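Local coordinates for GH5 (Bacteroidetes bacterium AC2a, PDB 4YHE), which probably hydrolyses beta-1,4-glucosidic bonds of cellulose or related beta-glucans as a family 5 glycoside hydrolase, at residues G30-T35 against M65-N70. Sequence-based numbering, arbitrary orientation.
Sequences GCSYET and MGHIGN
The imidazole of His67 reaches Ser32 with its ring edge: NE2 donates to the backbone O of Ser32 at 2.8 Å. That oxygen lies close to the ring plane, but the N-H arrives from above the carbonyl plane and the bond is bent, 142° at the hydrogen. Ser32 OG, turned between its own backbone N and carbonyl carbon (chi1 52°), stands 3.1 Å from His67 NE2 and hydrogen-bonds to Thr63 O. The other ring nitrogen, ND1, hydrogen-bonds to Glu77 OE1; bonds at both nitrogens and the stack with Trp80 probably hold the imidazole in its rotation. A second bond, Ser32 N to Met65 O (3.1 Å), runs nearly in line with the carbonyl. The two segments thus join the short hairpin of strands 27-28 and 31-32 to the loop that follows barrel strand 57-60, both beyond the C-terminal ends of the first two strands of the TIM barrel. An alanine in place of His67 would probably leave Ser32 O and the Glu77 carboxylate without the imidazole that joins them, and open a gap beside Trp80. Cys31 SG meets the ring obliquely, 3.7 Å from His67 CE1. Ser32, His67 and Met65, whose CE lies 3.9 Å from Gly30 CA, are buried; Cys31 is partly exposed and Gly66 faces solvent, yet Gly66 CA is pressed to 3.2 Å from Gly30 O, and a CB there would collide with Cys31 CA.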
ATOM      1  N   GLY A  30     -14.726 -15.408   7.351  1.00 23.10           N
ATOM      2  CA  GLY A  30     -14.082 -16.088   6.234  1.00 22.31           C
ATOM      3  C   GLY A  30     -14.481 -15.671   4.833  1.00 21.54           C
ATOM      4  O   GLY A  30     -14.128 -16.341   3.854  1.00 20.82           O
ATOM      5  N   CYS A  31     -15.206 -14.569   4.698  1.00 21.96           N
ATOM      6  CA  CYS A  31     -15.592 -14.118   3.378  1.00 20.96           C
ATOM      7  C   CYS A  31     -15.507 -12.606   3.306  1.00 19.11           C
ATOM      8  O   CYS A  31     -15.910 -11.901   4.234  1.00 17.29           O
ATOM      9  CB  CYS A  31     -17.021 -14.574   3.047  1.00 22.47           C
ATOM     10  SG  CYS A  31     -17.528 -14.256   1.339  1.00 25.78           S
ATOM     11  N   SER A  32     -14.984 -12.133   2.195  1.00 18.75           N
ATOM     12  CA  SER A  32     -14.942 -10.694   1.936  1.00 19.19           C
ATOM     13  C   SER A  32     -16.234 -10.219   1.294  1.00 19.65           C
ATOM     14  O   SER A  32     -16.908 -10.978   0.570  1.00 20.97           O
ATOM     15  CB  SER A  32     -13.724 -10.305   1.088  1.00 17.57           C
ATOM     16  OG  SER A  32     -13.638 -11.071  -0.082  1.00 19.19           O
ATOM     17  N   TYR A  33     -16.613  -8.989   1.633  1.00 20.03           N
ATOM     18  CA  TYR A  33     -17.799  -8.329   1.085  1.00 22.18           C
ATOM     19  C   TYR A  33     -17.489  -6.825   1.042  1.00 19.08           C
ATOM     20  O   TYR A  33     -16.993  -6.252   2.038  1.00 19.16           O
ATOM     21  CB  TYR A  33     -19.064  -8.538   1.945  1.00 25.42           C
ATOM     22  CG  TYR A  33     -19.135  -9.772   2.860  1.00 32.59           C
ATOM     23  CD1 TYR A  33     -18.509  -9.772   4.117  1.00 36.46           C
ATOM     24  CD2 TYR A  33     -19.903 -10.890   2.515  1.00 36.39           C
ATOM     25  CE1 TYR A  33     -18.596 -10.863   4.961  1.00 37.33           C
ATOM     26  CE2 TYR A  33     -20.011 -11.987   3.364  1.00 40.51           C
ATOM     27  CZ  TYR A  33     -19.337 -11.973   4.591  1.00 42.61           C
ATOM     28  OH  TYR A  33     -19.403 -13.061   5.462  1.00 46.83           O
ATOM     29  N   GLU A  34     -17.793  -6.192  -0.073  1.00 18.00           N
ATOM     30  CA  GLU A  34     -17.390  -4.811  -0.288  1.00 18.09           C
ATOM     31  C   GLU A  34     -17.890  -3.891   0.830  1.00 18.82           C
ATOM     32  O   GLU A  34     -17.166  -3.002   1.276  1.00 18.42           O
ATOM     33  CB  GLU A  34     -17.882  -4.301  -1.632  1.00 18.56           C
ATOM     34  CG  GLU A  34     -17.271  -2.967  -1.975  1.00 19.27           C
ATOM     35  CD  GLU A  34     -17.643  -2.486  -3.350  1.00 19.55           C
ATOM     36  OE1 GLU A  34     -18.310  -3.225  -4.090  1.00 19.61           O
ATOM     37  OE2 GLU A  34     -17.290  -1.336  -3.667  1.00 20.81           O
ATOM     38  N   THR A  35     -19.154  -4.078   1.243  1.00 19.09           N
ATOM     39  CA  THR A  35     -19.766  -3.259   2.299  1.00 18.53           C
ATOM     40  C   THR A  35     -19.605  -3.797   3.726  1.00 18.74           C
ATOM     41  O   THR A  35     -20.203  -3.253   4.665  1.00 18.91           O
ATOM     42  CB  THR A  35     -21.278  -3.031   2.042  1.00 17.99           C
ATOM     43  OG1 THR A  35     -21.989  -4.279   2.104  1.00 16.85           O
ATOM     44  CG2 THR A  35     -21.513  -2.370   0.697  1.00 17.68           C
ATOM     45  N   MET A  65     -10.433 -14.481   0.009  1.00 22.52           N
ATOM     46  CA  MET A  65     -10.983 -15.404   0.962  1.00 24.63           C
ATOM     47  C   MET A  65     -12.515 -15.393   0.944  1.00 22.93           C
ATOM     48  O   MET A  65     -13.129 -14.339   1.061  1.00 21.60           O
ATOM     49  CB  MET A  65     -10.433 -14.920   2.316  1.00 27.50           C
ATOM     50  CG  MET A  65     -10.566 -15.839   3.480  1.00 28.44           C
ATOM     51  SD  MET A  65      -9.784 -15.064   4.899  1.00 28.67           S
ATOM     52  CE  MET A  65     -11.017 -13.831   5.281  1.00 31.18           C
ATOM     53  N   GLY A  66     -13.118 -16.577   0.783  1.00 23.28           N
ATOM     54  CA  GLY A  66     -14.584 -16.727   0.673  1.00 23.44           C
ATOM     55  C   GLY A  66     -15.049 -16.849  -0.782  1.00 23.89           C
ATOM     56  O   GLY A  66     -16.176 -17.269  -1.024  1.00 23.89           O
ATOM     57  N   HIS A  67     -14.188 -16.485  -1.741  1.00 20.99           N
ATOM     58  CA  HIS A  67     -14.534 -16.481  -3.164  1.00 21.81           C
ATOM     59  C   HIS A  67     -13.654 -17.397  -3.929  1.00 22.11           C
ATOM     60  O   HIS A  67     -13.595 -17.307  -5.133  1.00 23.01           O
ATOM     61  CB  HIS A  67     -14.432 -15.067  -3.754  1.00 21.77           C
ATOM     62  CG  HIS A  67     -15.179 -14.058  -2.964  1.00 22.66           C
ATOM     63  ND1 HIS A  67     -16.552 -13.969  -2.991  1.00 24.21           N
ATOM     64  CD2 HIS A  67     -14.760 -13.150  -2.058  1.00 23.09           C
ATOM     65  CE1 HIS A  67     -16.945 -13.032  -2.150  1.00 23.79           C
ATOM     66  NE2 HIS A  67     -15.874 -12.503  -1.589  1.00 24.35           N
ATOM     67  N   ILE A  68     -12.979 -18.299  -3.221  1.00 22.91           N
ATOM     68  CA  ILE A  68     -12.012 -19.185  -3.814  1.00 23.27           C
ATOM     69  C   ILE A  68     -12.542 -20.614  -3.647  1.00 24.86           C
ATOM     70  O   ILE A  68     -12.887 -21.041  -2.534  1.00 24.36           O
ATOM     71  CB  ILE A  68     -10.630 -19.054  -3.129  1.00 22.67           C
ATOM     72  CG1 ILE A  68     -10.149 -17.590  -3.135  1.00 22.97           C
ATOM     73  CG2 ILE A  68      -9.605 -19.917  -3.850  1.00 22.86           C
ATOM     74  CD1 ILE A  68      -8.957 -17.336  -2.243  1.00 23.07           C
ATOM     75  N   GLY A  69     -12.600 -21.348  -4.744  1.00 27.12           N
ATOM     76  CA  GLY A  69     -13.097 -22.728  -4.693  1.00 27.78           C
ATOM     77  C   GLY A  69     -12.083 -23.669  -4.072  1.00 29.92           C
ATOM     78  O   GLY A  69     -10.968 -23.264  -3.712  1.00 27.95           O
ATOM     79  N   ASN A  70     -12.461 -24.943  -3.978  1.00 30.52           N
ATOM     80  CA  ASN A  70     -11.594 -25.963  -3.407  1.00 31.17           C
ATOM     81  C   ASN A  70     -10.379 -26.215  -4.267  1.00 30.15           C
ATOM     82  O   ASN A  70     -10.375 -25.938  -5.471  1.00 28.31           O
ATOM     83  CB  ASN A  70     -12.371 -27.292  -3.208  1.00 33.81           C
ATOM     84  CG  ASN A  70     -13.439 -27.185  -2.137  1.00 35.23           C
ATOM     85  OD1 ASN A  70     -13.409 -26.274  -1.315  1.00 40.05           O
ATOM     86  ND2 ASN A  70     -14.404 -28.103  -2.151  1.00 38.46           N
TER